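Side-chain contacts in cyclohexadienyl dehydratase (Synthetic construct, PDB 5JOS), which probably catalyses the dehydration and decarboxylation of prephenate and arogenate in phenylalanine biosynthesis, using the two-lobed fold of a periplasmic solute-binding protein: residues 31-36 with 69-74; 50-55 with 85-90; 110-115 with 183-188. One frame throughout, in Å; residues are numbered along the deposited sequence.

How the contacts relate
From the N terminus, segment 31-36 follows strand 24-29 and meets 69-74, the loop after strand 63-68, in contact 1. Before that loop closes, the chain runs through helix 48-60, whose residues 50-55 pair with 85-90 in contact 2; contacts 1 and 2 therefore cross along the chain. They also touch in space, Tyr33 and Trp71 packing against the Gly88 carbonyl, and together they bind one lobe around its parallel sheet. Contact 3 opens only afterwards, joining strand 111-116 to helix 182-190 in the other lobe. Its centre lies about 22 Å from that of contact 1 and about 23 Å from that of contact 2.

Contact 1: 31-36 with 69-74; sequences GDYKPF and TTWPTL
A direct hydrogen bond joins Trp71 to Asp32, from the indole NE1 to OD1 of the carboxylate, 2.9 Å long with an N-H...O angle of 156°. The oxygen accepts on its syn lone pair, the side facing OD2, and lies in the plane of the indole. The acid comes in at the edge of the indole, and its plane is turned only 9° from that of the ring. The short side chain of Asp32 reaches this place with CG set between the backbone N and the carbonyl carbon (chi1 66°). OD1 is also hydrogen-bonded to Thr30 OG1, and two bonds on one oxygen probably help fix the rotation of the carboxylate.

The packed part lies beyond the bond, where the benzene half of the indole meets Tyr33. CZ2 of Trp71 comes within 4.0 Å of CD2 of Tyr33, the two side chains crossing at about a right angle. Tyr33 is itself backed by Phe36, whose CD2 sits 3.5 Å above one face of the phenol ring, displaced toward the rim. On the other side the contact is loose and wet. Asp32 is exposed, and its OD2 is linked to the backbone of the partner loop by a water, which donates to OD2 over 2.6 Å and accepts from Trp71 N at 3.0 Å. Only a modest area is buried, and none of the three touching residues is fully enclosed.

Tyr33 OH is hydrogen-bonded to Lys209 on strand 205-213. The two loops leave adjacent strands of the parallel sheet, 24-29 and 63-68, at the ends that border the interlobe cleft in solute-binding proteins; the second leads directly into helix 74-79.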
ATOM      1  N   GLY A  31      -6.995  -5.616  11.619  1.00 38.18           N
ATOM      2  CA  GLY A  31      -6.060  -6.136  12.644  1.00 38.11           C
ATOM      3  C   GLY A  31      -5.401  -7.471  12.286  1.00 38.71           C
ATOM      4  O   GLY A  31      -4.820  -8.119  13.129  1.00 38.20           O
ATOM      5  N   ASP A  32      -5.477  -7.861  11.019  1.00 36.58           N
ATOM      6  CA  ASP A  32      -4.897  -9.130  10.559  1.00 38.25           C
ATOM      7  C   ASP A  32      -4.010  -8.987   9.338  1.00 38.59           C
ATOM      8  O   ASP A  32      -3.772  -9.954   8.614  1.00 38.57           O
ATOM      9  CB  ASP A  32      -6.022 -10.132  10.297  1.00 39.61           C
ATOM     10  CG  ASP A  32      -6.924  -9.726   9.134  1.00 37.84           C
ATOM     11  OD1 ASP A  32      -6.614  -8.771   8.422  1.00 35.73           O
ATOM     12  OD2 ASP A  32      -7.943 -10.402   8.914  1.00 41.22           O
ATOM     13  N   TYR A  33      -3.479  -7.782   9.165  1.00 35.23           N
ATOM     14  CA  TYR A  33      -2.759  -7.437   7.976  1.00 33.70           C
ATOM     15  C   TYR A  33      -1.514  -6.578   8.201  1.00 32.96           C
ATOM     16  O   TYR A  33      -1.550  -5.351   8.016  1.00 34.63           O
ATOM     17  CB  TYR A  33      -3.730  -6.724   7.018  1.00 33.14           C
ATOM     18  CG  TYR A  33      -3.168  -6.383   5.647  1.00 32.67           C
ATOM     19  CD1 TYR A  33      -2.052  -7.021   5.092  1.00 32.21           C
ATOM     20  CD2 TYR A  33      -3.811  -5.428   4.860  1.00 31.12           C
ATOM     21  CE1 TYR A  33      -1.625  -6.717   3.791  1.00 32.49           C
ATOM     22  CE2 TYR A  33      -3.370  -5.110   3.616  1.00 29.31           C
ATOM     23  CZ  TYR A  33      -2.300  -5.742   3.066  1.00 31.98           C
ATOM     24  OH  TYR A  33      -1.961  -5.337   1.782  1.00 31.55           O
ATOM     25  N   LYS A  34      -0.358  -7.217   8.419  1.00 34.32           N
ATOM     26  CA  LYS A  34       0.888  -6.492   8.514  1.00 34.97           C
ATOM     27  C   LYS A  34       1.282  -6.109   7.135  1.00 36.70           C
ATOM     28  O   LYS A  34       1.091  -6.899   6.249  1.00 35.69           O
ATOM     29  CB  LYS A  34       2.005  -7.316   9.038  1.00 41.82           C
ATOM     30  CG  LYS A  34       1.777  -8.018  10.341  1.00 52.58           C
ATOM     31  CD  LYS A  34       2.694  -9.257  10.406  1.00 62.17           C
ATOM     32  CE  LYS A  34       3.449  -9.348  11.703  1.00 73.85           C
ATOM     33  NZ  LYS A  34       2.514  -9.633  12.803  1.00 74.56           N
ATOM     34  N   PRO A  35       1.889  -4.923   6.978  1.00 34.38           N
ATOM     35  CA  PRO A  35       2.298  -4.047   8.095  1.00 34.02           C
ATOM     36  C   PRO A  35       1.274  -2.899   8.346  1.00 36.35           C
ATOM     37  O   PRO A  35       1.656  -1.853   8.885  1.00 34.45           O
ATOM     38  CB  PRO A  35       3.599  -3.415   7.527  1.00 36.16           C
ATOM     39  CG  PRO A  35       3.178  -3.212   6.064  1.00 34.14           C
ATOM     40  CD  PRO A  35       2.472  -4.487   5.729  1.00 33.40           C
ATOM     41  N   PHE A  36       0.039  -3.031   7.848  1.00 32.55           N
ATOM     42  CA  PHE A  36      -0.907  -1.920   7.888  1.00 33.68           C
ATOM     43  C   PHE A  36      -1.761  -1.828   9.146  1.00 33.53           C
ATOM     44  O   PHE A  36      -2.093  -0.717   9.589  1.00 32.87           O
ATOM     45  CB  PHE A  36      -1.831  -1.998   6.668  1.00 31.71           C
ATOM     46  CG  PHE A  36      -1.108  -1.850   5.365  1.00 30.12           C
ATOM     47  CD1 PHE A  36      -0.776  -0.605   4.890  1.00 27.50           C
ATOM     48  CD2 PHE A  36      -0.774  -2.906   4.645  1.00 29.47           C
ATOM     49  CE1 PHE A  36      -0.092  -0.475   3.742  1.00 30.29           C
ATOM     50  CE2 PHE A  36      -0.117  -2.758   3.464  1.00 30.41           C
ATOM     51  CZ  PHE A  36       0.209  -1.575   3.021  1.00 28.69           C
ATOM     52  N   THR A  69     -13.382  -5.009  12.091  1.00 43.75           N
ATOM     53  CA  THR A  69     -14.157  -5.568  11.010  1.00 46.70           C
ATOM     54  C   THR A  69     -13.290  -6.719  10.440  1.00 46.71           C
ATOM     55  O   THR A  69     -12.142  -6.940  10.898  1.00 42.28           O
ATOM     56  CB  THR A  69     -14.538  -4.470   9.978  1.00 41.45           C
ATOM     57  OG1 THR A  69     -15.486  -4.946   9.008  1.00 42.27           O
ATOM     58  CG2 THR A  69     -13.379  -4.027   9.256  1.00 42.44           C
ATOM     59  N   THR A  70     -13.829  -7.433   9.464  1.00 45.13           N
ATOM     60  CA  THR A  70     -13.138  -8.571   8.861  1.00 41.46           C
ATOM     61  C   THR A  70     -13.296  -8.454   7.348  1.00 41.56           C
ATOM     62  O   THR A  70     -14.205  -7.751   6.843  1.00 40.77           O
ATOM     63  CB  THR A  70     -13.788  -9.912   9.257  1.00 42.37           C
ATOM     64  OG1 THR A  70     -15.043  -9.994   8.602  1.00 45.38           O
ATOM     65  CG2 THR A  70     -14.031 -10.057  10.810  1.00 44.81           C
ATOM     66  N   TRP A  71     -12.476  -9.183   6.600  1.00 35.95           N
ATOM     67  CA  TRP A  71     -12.551  -9.030   5.157  1.00 36.72           C
ATOM     68  C   TRP A  71     -13.918  -9.421   4.588  1.00 34.83           C
ATOM     69  O   TRP A  71     -14.380  -8.732   3.708  1.00 37.77           O
ATOM     70  CB  TRP A  71     -11.361  -9.719   4.431  1.00 36.02           C
ATOM     71  CG  TRP A  71     -10.056  -9.077   4.864  1.00 33.85           C
ATOM     72  CD1 TRP A  71      -9.223  -9.512   5.872  1.00 35.15           C
ATOM     73  CD2 TRP A  71      -9.542  -7.845   4.430  1.00 33.03           C
ATOM     74  NE1 TRP A  71      -8.210  -8.631   6.032  1.00 34.95           N
ATOM     75  CE2 TRP A  71      -8.380  -7.591   5.180  1.00 30.24           C
ATOM     76  CE3 TRP A  71      -9.932  -6.920   3.459  1.00 33.02           C
ATOM     77  CZ2 TRP A  71      -7.636  -6.472   5.012  1.00 33.21           C
ATOM     78  CZ3 TRP A  71      -9.218  -5.805   3.335  1.00 34.93           C
ATOM     79  CH2 TRP A  71      -8.053  -5.585   4.091  1.00 31.76           C
ATOM     80  N   PRO A  72     -14.561 -10.464   5.122  1.00 38.79           N
ATOM     81  CA  PRO A  72     -15.866 -10.903   4.713  1.00 42.49           C
ATOM     82  C   PRO A  72     -16.973  -9.932   5.069  1.00 47.47           C
ATOM     83  O   PRO A  72     -17.962  -9.952   4.449  1.00 48.88           O
ATOM     84  CB  PRO A  72     -16.090 -12.194   5.549  1.00 46.13           C
ATOM     85  CG  PRO A  72     -14.699 -12.717   5.709  1.00 45.35           C
ATOM     86  CD  PRO A  72     -13.953 -11.469   6.031  1.00 39.76           C
ATOM     87  N   THR A  73     -16.814  -9.079   6.053  1.00 46.53           N
ATOM     88  CA  THR A  73     -17.901  -8.154   6.388  1.00 44.83           C
ATOM     89  C   THR A  73     -17.518  -6.708   6.173  1.00 42.48           C
ATOM     90  O   THR A  73     -18.238  -5.803   6.573  1.00 44.20           O
ATOM     91  CB  THR A  73     -18.236  -8.293   7.875  1.00 44.64           C
ATOM     92  OG1 THR A  73     -17.047  -8.066   8.611  1.00 41.68           O
ATOM     93  CG2 THR A  73     -18.793  -9.684   8.171  1.00 45.32           C
ATOM     94  N   LEU A  74     -16.382  -6.464   5.551  1.00 41.49           N
ATOM     95  CA  LEU A  74     -15.899  -5.096   5.430  1.00 39.64           C
ATOM     96  C   LEU A  74     -16.913  -4.208   4.718  1.00 44.40           C
ATOM     97  O   LEU A  74     -17.150  -3.051   5.100  1.00 43.92           O
ATOM     98  CB  LEU A  74     -14.672  -5.111   4.575  1.00 39.61           C
ATOM     99  CG  LEU A  74     -13.961  -3.812   4.272  1.00 41.88           C
ATOM    100  CD1 LEU A  74     -13.402  -3.209   5.573  1.00 42.95           C
ATOM    101  CD2 LEU A  74     -12.820  -4.012   3.273  1.00 42.21           C
TER
HETATM  102  O   HOH W   1     -10.506 -10.377   8.465  1.00 43.26           O

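Contact 2: 50-55 with 85-90; sequences IDVAKS and IAMGGV
The alpha/beta packing of one lobe, in which helix 48-60 lies against the parallel sheet of strands 63-68, 24-29 and 85-86, is met here where Met87 reaches Val52 and Ala53. Helix 48-60 belongs to the connection between strands 24-29 and 63-68, and Met87 lies on the segment that includes strand 85-86, an outermost strand of the sheet. Backbones approach most closely at Ala53 and Met87, whose CA atoms are 6.8 Å apart. That separation is bridged almost wholly by the methionine, whose CG stands anti to its own carbonyl carbon (chi1 -63°) and whose chain stays extended at the next bond before bending at chi3 (84°).

The bend divides the work between sulfur and methyl. SD lies beside Ala53, 4.0 Å from its CB, where the small side chain allows the thioether close to the helix backbone. CE continues to Val52, the two side chains crossing obliquely. No hydrogen bond joins the segments; all three touching residues are buried, and the contact is apolar throughout.

Val27 of strand 24-29 and Tyr211 of strand 205-213 also touch Met87, and Val52 is further enclosed by Trp227, Tyr237 and Leu240 of the C-terminal helices. The backbone of Met87 is fixed to the central strand through Gly28, while its carbonyl oxygen is hydrogen-bonded to Thr29 OG1. Replacing Met87 by alanine removes SD and CE, and would probably open a gap between helix and sheet, costing Val52 CG1 and Ala53 their contacts with the thioether end.

The methyl's grip is shared: CE is 3.6 Å from CG1 of Val52, the branch anti to that residue's backbone N, and 3.8 Å from CA of Ala53.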
ATOM      1  N   ILE A  50      -2.682   2.482  11.273  1.00 31.65           N
ATOM      2  CA  ILE A  50      -3.076   2.779  12.631  1.00 32.25           C
ATOM      3  C   ILE A  50      -2.441   4.075  12.957  1.00 35.71           C
ATOM      4  O   ILE A  50      -3.132   4.946  13.517  1.00 34.22           O
ATOM      5  CB  ILE A  50      -2.673   1.700  13.598  1.00 33.52           C
ATOM      6  CG1 ILE A  50      -3.218   0.360  13.175  1.00 32.09           C
ATOM      7  CG2 ILE A  50      -3.033   2.037  15.058  1.00 40.15           C
ATOM      8  CD1 ILE A  50      -4.713   0.226  13.075  1.00 33.24           C
ATOM      9  N   ASP A  51      -1.160   4.236  12.576  1.00 35.75           N
ATOM     10  CA  ASP A  51      -0.526   5.504  12.708  1.00 37.16           C
ATOM     11  C   ASP A  51      -1.302   6.583  11.896  1.00 36.16           C
ATOM     12  O   ASP A  51      -1.462   7.735  12.335  1.00 37.15           O
ATOM     13  CB  ASP A  51       0.904   5.463  12.198  1.00 36.17           C
ATOM     14  CG  ASP A  51       1.842   4.762  13.104  1.00 39.84           C
ATOM     15  OD1 ASP A  51       1.427   4.276  14.176  1.00 40.47           O
ATOM     16  OD2 ASP A  51       3.067   4.784  12.784  1.00 38.26           O
ATOM     17  N   VAL A  52      -1.646   6.295  10.651  1.00 33.49           N
ATOM     18  CA  VAL A  52      -2.328   7.321   9.801  1.00 31.19           C
ATOM     19  C   VAL A  52      -3.705   7.671  10.403  1.00 32.95           C
ATOM     20  O   VAL A  52      -4.081   8.804  10.475  1.00 31.76           O
ATOM     21  CB  VAL A  52      -2.570   6.754   8.387  1.00 32.38           C
ATOM     22  CG1 VAL A  52      -3.359   7.679   7.511  1.00 31.72           C
ATOM     23  CG2 VAL A  52      -1.277   6.444   7.674  1.00 33.93           C
ATOM     24  N   ALA A  53      -4.443   6.666  10.849  1.00 33.62           N
ATOM     25  CA  ALA A  53      -5.727   6.890  11.455  1.00 33.37           C
ATOM     26  C   ALA A  53      -5.644   7.889  12.585  1.00 36.28           C
ATOM     27  O   ALA A  53      -6.482   8.746  12.701  1.00 38.45           O
ATOM     28  CB  ALA A  53      -6.298   5.601  11.982  1.00 31.70           C
ATOM     29  N   LYS A  54      -4.624   7.769  13.436  1.00 34.98           N
ATOM     30  CA  LYS A  54      -4.485   8.662  14.537  1.00 38.49           C
ATOM     31  C   LYS A  54      -4.201  10.029  14.085  1.00 37.93           C
ATOM     32  O   LYS A  54      -4.635  10.986  14.650  1.00 39.58           O
ATOM     33  CB  LYS A  54      -3.338   8.238  15.444  1.00 40.34           C
ATOM     34  CG  LYS A  54      -3.761   6.979  16.122  1.00 41.42           C
ATOM     35  CD  LYS A  54      -2.627   6.417  16.950  1.00 46.46           C
ATOM     36  CE  LYS A  54      -3.222   5.242  17.705  1.00 49.59           C
ATOM     37  NZ  LYS A  54      -2.100   4.512  18.350  1.00 53.79           N
ATOM     38  N   SER A  55      -3.418  10.142  13.062  1.00 37.99           N
ATOM     39  CA  SER A  55      -3.131  11.472  12.556  1.00 40.00           C
ATOM     40  C   SER A  55      -4.383  12.107  11.835  1.00 39.16           C
ATOM     41  O   SER A  55      -4.654  13.294  11.983  1.00 39.74           O
ATOM     42  CB  SER A  55      -1.861  11.298  11.717  1.00 42.74           C
ATOM     43  OG  SER A  55      -1.719  12.422  10.945  1.00 47.87           O
ATOM     44  N   ILE A  85     -14.841   5.276   8.228  1.00 38.26           N
ATOM     45  CA  ILE A  85     -13.847   5.113   7.216  1.00 34.96           C
ATOM     46  C   ILE A  85     -13.110   3.814   7.546  1.00 34.93           C
ATOM     47  O   ILE A  85     -12.865   3.454   8.754  1.00 33.07           O
ATOM     48  CB  ILE A  85     -12.914   6.294   7.207  1.00 35.56           C
ATOM     49  CG1 ILE A  85     -11.845   6.196   6.119  1.00 33.45           C
ATOM     50  CG2 ILE A  85     -12.183   6.419   8.541  1.00 38.20           C
ATOM     51  CD1 ILE A  85     -11.118   7.551   5.879  1.00 30.93           C
ATOM     52  N   ALA A  86     -12.751   3.100   6.480  1.00 34.26           N
ATOM     53  CA  ALA A  86     -11.923   1.907   6.607  1.00 33.65           C
ATOM     54  C   ALA A  86     -10.469   2.204   6.283  1.00 34.06           C
ATOM     55  O   ALA A  86     -10.189   2.662   5.182  1.00 30.98           O
ATOM     56  CB  ALA A  86     -12.465   0.831   5.746  1.00 34.47           C
ATOM     57  N   MET A  87      -9.550   1.925   7.227  1.00 33.55           N
ATOM     58  CA  MET A  87      -8.160   2.271   7.059  1.00 29.68           C
ATOM     59  C   MET A  87      -7.396   1.053   7.493  1.00 33.09           C
ATOM     60  O   MET A  87      -7.404   0.670   8.704  1.00 35.60           O
ATOM     61  CB  MET A  87      -7.792   3.443   7.965  1.00 31.51           C
ATOM     62  CG  MET A  87      -8.568   4.704   7.602  1.00 32.92           C
ATOM     63  SD  MET A  87      -8.280   6.103   8.584  1.00 32.27           S
ATOM     64  CE  MET A  87      -6.823   6.791   7.850  1.00 34.89           C
ATOM     65  N   GLY A  88      -6.722   0.428   6.514  1.00 33.92           N
ATOM     66  CA  GLY A  88      -6.157  -0.898   6.754  1.00 34.97           C
ATOM     67  C   GLY A  88      -5.631  -1.662   5.541  1.00 32.83           C
ATOM     68  O   GLY A  88      -5.961  -2.850   5.382  1.00 32.04           O
ATOM     69  N   GLY A  89      -4.753  -1.006   4.819  1.00 29.49           N
ATOM     70  CA  GLY A  89      -4.213  -1.475   3.526  1.00 33.27           C
ATOM     71  C   GLY A  89      -5.225  -1.916   2.497  1.00 33.12           C
ATOM     72  O   GLY A  89      -4.980  -2.868   1.758  1.00 31.69           O
ATOM     73  N   VAL A  90      -6.370  -1.243   2.410  1.00 31.52           N
ATOM     74  CA  VAL A  90      -7.408  -1.703   1.493  1.00 28.96           C
ATOM     75  C   VAL A  90      -6.995  -1.390   0.087  1.00 30.63           C
ATOM     76  O   VAL A  90      -6.863  -0.242  -0.296  1.00 29.89           O
ATOM     77  CB  VAL A  90      -8.764  -1.045   1.777  1.00 30.21           C
ATOM     78  CG1 VAL A  90      -9.836  -1.573   0.892  1.00 30.81           C
ATOM     79  CG2 VAL A  90      -9.199  -1.356   3.231  1.00 31.85           C
TER

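Contact 3: 110-115 with 183-188; sequences GKTPLV and VEALYY
Thr112, which packs on Ala185, has its OG1 hydrogen-bonded to the hydroxyl of Thr182 at the start of helix 182-190. Gly110 N bonds the same Thr182 oxygen, so two groups of segment 110-115 grip it, and this polar clasp probably helps to hold Thr112 against Ala185. With Thr112 OG1 beside its backbone N (chi1 -67°), the methyl is placed anti to that nitrogen, and CG2 lies 3.7 Å from CB of Ala185. The hydroxyl is thus spent on Thr182, while the methyl does the packing.

Leu114, two residues along on the same face of the strand, straddles the next part of the helix. Its CG is also anti to the backbone N (chi1 175°), which carries the forked end out over the helix. One branch, CD1, lies 3.6 Å from the carbonyl oxygen of Ala185; the other, CD2, rests 4.0 Å from CB of Tyr188 and equally near CD2 of its ring. The leucine and tyrosine side chains cross at about a right angle, and the ring is stacked on Phe167 elsewhere. The axes of segments 111-115 and 183-188 approach to 7.7 Å with directions 27° apart, a closeness consistent with the small side chain of Ala185 at the interface.

The bound sodium ion, held by Ala189, His192 and Leu195, is about 7 Å from the Leu114 side chain. Strand 177-181 runs antiparallel beside 111-116 and leads straight into the helix, which turns back over the sheet. This is the layering of helix on mixed beta-sheet expected for the second lobe of a periplasmic binding protein.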
ATOM      1  N   GLY A 110       2.525  -3.297  -7.292  1.00 35.70           N
ATOM      2  CA  GLY A 110       2.204  -4.370  -8.208  1.00 34.43           C
ATOM      3  C   GLY A 110       3.364  -5.300  -8.298  1.00 32.05           C
ATOM      4  O   GLY A 110       3.465  -6.195  -7.498  1.00 32.79           O
ATOM      5  N   LYS A 111       4.227  -5.069  -9.278  1.00 32.54           N
ATOM      6  CA  LYS A 111       5.527  -5.662  -9.342  1.00 31.49           C
ATOM      7  C   LYS A 111       6.577  -4.662  -8.894  1.00 32.48           C
ATOM      8  O   LYS A 111       6.469  -3.499  -9.194  1.00 30.75           O
ATOM      9  CB  LYS A 111       5.824  -6.076 -10.772  1.00 33.69           C
ATOM     10  CG  LYS A 111       4.800  -7.029 -11.419  1.00 33.97           C
ATOM     11  CD  LYS A 111       4.618  -8.306 -10.649  1.00 33.67           C
ATOM     12  CE  LYS A 111       3.692  -9.322 -11.324  1.00 35.48           C
ATOM     13  NZ  LYS A 111       3.511 -10.436 -10.281  1.00 39.68           N
ATOM     14  N   THR A 112       7.606  -5.177  -8.227  1.00 30.79           N
ATOM     15  CA  THR A 112       8.674  -4.366  -7.692  1.00 31.26           C
ATOM     16  C   THR A 112       9.986  -5.171  -7.962  1.00 29.51           C
ATOM     17  O   THR A 112      10.083  -6.373  -7.625  1.00 31.62           O
ATOM     18  CB  THR A 112       8.503  -4.162  -6.169  1.00 31.48           C
ATOM     19  OG1 THR A 112       7.331  -3.369  -5.920  1.00 33.67           O
ATOM     20  CG2 THR A 112       9.651  -3.371  -5.540  1.00 32.96           C
ATOM     21  N   PRO A 113      10.958  -4.546  -8.617  1.00 30.34           N
ATOM     22  CA  PRO A 113      12.259  -5.224  -8.641  1.00 30.90           C
ATOM     23  C   PRO A 113      12.942  -5.333  -7.283  1.00 31.07           C
ATOM     24  O   PRO A 113      13.010  -4.384  -6.441  1.00 31.33           O
ATOM     25  CB  PRO A 113      13.098  -4.336  -9.528  1.00 31.26           C
ATOM     26  CG  PRO A 113      12.531  -2.967  -9.336  1.00 34.39           C
ATOM     27  CD  PRO A 113      11.090  -3.116  -8.968  1.00 31.15           C
ATOM     28  N   LEU A 114      13.567  -6.449  -7.132  1.00 31.02           N
ATOM     29  CA  LEU A 114      14.427  -6.680  -5.984  1.00 31.60           C
ATOM     30  C   LEU A 114      15.847  -6.893  -6.439  1.00 32.45           C
ATOM     31  O   LEU A 114      16.102  -7.721  -7.327  1.00 35.07           O
ATOM     32  CB  LEU A 114      13.914  -7.938  -5.358  1.00 31.81           C
ATOM     33  CG  LEU A 114      14.696  -8.525  -4.177  1.00 34.36           C
ATOM     34  CD1 LEU A 114      14.387  -7.692  -2.991  1.00 32.55           C
ATOM     35  CD2 LEU A 114      14.242  -9.976  -3.964  1.00 39.84           C
ATOM     36  N   VAL A 115      16.773  -6.139  -5.872  1.00 31.20           N
ATOM     37  CA  VAL A 115      18.125  -6.030  -6.430  1.00 33.83           C
ATOM     38  C   VAL A 115      19.110  -6.064  -5.288  1.00 35.43           C
ATOM     39  O   VAL A 115      18.700  -6.005  -4.111  1.00 34.60           O
ATOM     40  CB  VAL A 115      18.292  -4.756  -7.203  1.00 36.28           C
ATOM     41  CG1 VAL A 115      17.263  -4.700  -8.348  1.00 37.87           C
ATOM     42  CG2 VAL A 115      18.204  -3.509  -6.294  1.00 37.77           C
ATOM     43  N   VAL A 183       4.758  -6.945  -2.241  1.00 31.74           N
ATOM     44  CA  VAL A 183       4.820  -7.409  -0.891  1.00 32.89           C
ATOM     45  C   VAL A 183       5.994  -8.317  -0.657  1.00 31.67           C
ATOM     46  O   VAL A 183       6.687  -8.190   0.321  1.00 34.71           O
ATOM     47  CB  VAL A 183       3.507  -8.046  -0.422  1.00 35.06           C
ATOM     48  CG1 VAL A 183       3.238  -9.383  -1.069  1.00 37.33           C
ATOM     49  CG2 VAL A 183       3.586  -8.155   1.093  1.00 39.75           C
ATOM     50  N   GLU A 184       6.280  -9.198  -1.584  1.00 32.24           N
ATOM     51  CA  GLU A 184       7.406 -10.063  -1.470  1.00 32.21           C
ATOM     52  C   GLU A 184       8.727  -9.359  -1.591  1.00 34.08           C
ATOM     53  O   GLU A 184       9.646  -9.699  -0.859  1.00 31.47           O
ATOM     54  CB  GLU A 184       7.406 -11.117  -2.572  1.00 34.02           C
ATOM     55  CG  GLU A 184       6.255 -12.029  -2.369  1.00 44.27           C
ATOM     56  CD  GLU A 184       6.226 -13.123  -3.388  1.00 53.12           C
ATOM     57  OE1 GLU A 184       5.101 -13.356  -3.802  1.00 58.10           O
ATOM     58  OE2 GLU A 184       7.288 -13.742  -3.714  1.00 67.16           O
ATOM     59  N   ALA A 185       8.863  -8.488  -2.557  1.00 27.58           N
ATOM     60  CA  ALA A 185      10.095  -7.689  -2.659  1.00 30.55           C
ATOM     61  C   ALA A 185      10.405  -7.009  -1.387  1.00 32.64           C
ATOM     62  O   ALA A 185      11.558  -7.012  -0.957  1.00 30.55           O
ATOM     63  CB  ALA A 185      10.041  -6.630  -3.755  1.00 28.62           C
ATOM     64  N   LEU A 186       9.395  -6.370  -0.793  1.00 33.27           N
ATOM     65  CA  LEU A 186       9.631  -5.598   0.381  1.00 31.97           C
ATOM     66  C   LEU A 186      10.082  -6.482   1.555  1.00 33.10           C
ATOM     67  O   LEU A 186      10.875  -6.071   2.410  1.00 30.79           O
ATOM     68  CB  LEU A 186       8.395  -4.843   0.819  1.00 33.26           C
ATOM     69  CG  LEU A 186       7.947  -3.734  -0.150  1.00 36.63           C
ATOM     70  CD1 LEU A 186       6.629  -3.173   0.370  1.00 42.75           C
ATOM     71  CD2 LEU A 186       8.947  -2.626  -0.202  1.00 37.59           C
ATOM     72  N   TYR A 187       9.534  -7.667   1.613  1.00 33.37           N
ATOM     73  CA  TYR A 187       9.817  -8.575   2.658  1.00 33.31           C
ATOM     74  C   TYR A 187      11.231  -9.208   2.530  1.00 33.48           C
ATOM     75  O   TYR A 187      11.950  -9.287   3.519  1.00 35.77           O
ATOM     76  CB  TYR A 187       8.779  -9.642   2.613  1.00 38.86           C
ATOM     77  CG  TYR A 187       8.960 -10.737   3.611  1.00 43.08           C
ATOM     78  CD1 TYR A 187       8.433 -10.674   4.905  1.00 44.59           C
ATOM     79  CD2 TYR A 187       9.668 -11.870   3.215  1.00 51.47           C
ATOM     80  CE1 TYR A 187       8.638 -11.762   5.806  1.00 52.80           C
ATOM     81  CE2 TYR A 187       9.874 -12.926   4.070  1.00 58.06           C
ATOM     82  CZ  TYR A 187       9.377 -12.886   5.341  1.00 52.49           C
ATOM     83  OH  TYR A 187       9.670 -14.018   6.045  1.00 76.17           O
ATOM     84  N   TYR A 188      11.588  -9.663   1.368  1.00 32.16           N
ATOM     85  CA  TYR A 188      12.951 -10.085   1.136  1.00 34.26           C
ATOM     86  C   TYR A 188      13.990  -9.010   1.353  1.00 36.54           C
ATOM     87  O   TYR A 188      15.020  -9.292   1.966  1.00 35.07           O
ATOM     88  CB  TYR A 188      13.168 -10.660  -0.224  1.00 30.48           C
ATOM     89  CG  TYR A 188      12.335 -11.893  -0.501  1.00 35.08           C
ATOM     90  CD1 TYR A 188      12.376 -13.008   0.325  1.00 38.11           C
ATOM     91  CD2 TYR A 188      11.578 -11.971  -1.713  1.00 34.56           C
ATOM     92  CE1 TYR A 188      11.592 -14.156   0.023  1.00 45.31           C
ATOM     93  CE2 TYR A 188      10.828 -13.090  -2.040  1.00 39.60           C
ATOM     94  CZ  TYR A 188      10.833 -14.173  -1.173  1.00 45.64           C
ATOM     95  OH  TYR A 188      10.038 -15.208  -1.546  1.00 54.44           O
TER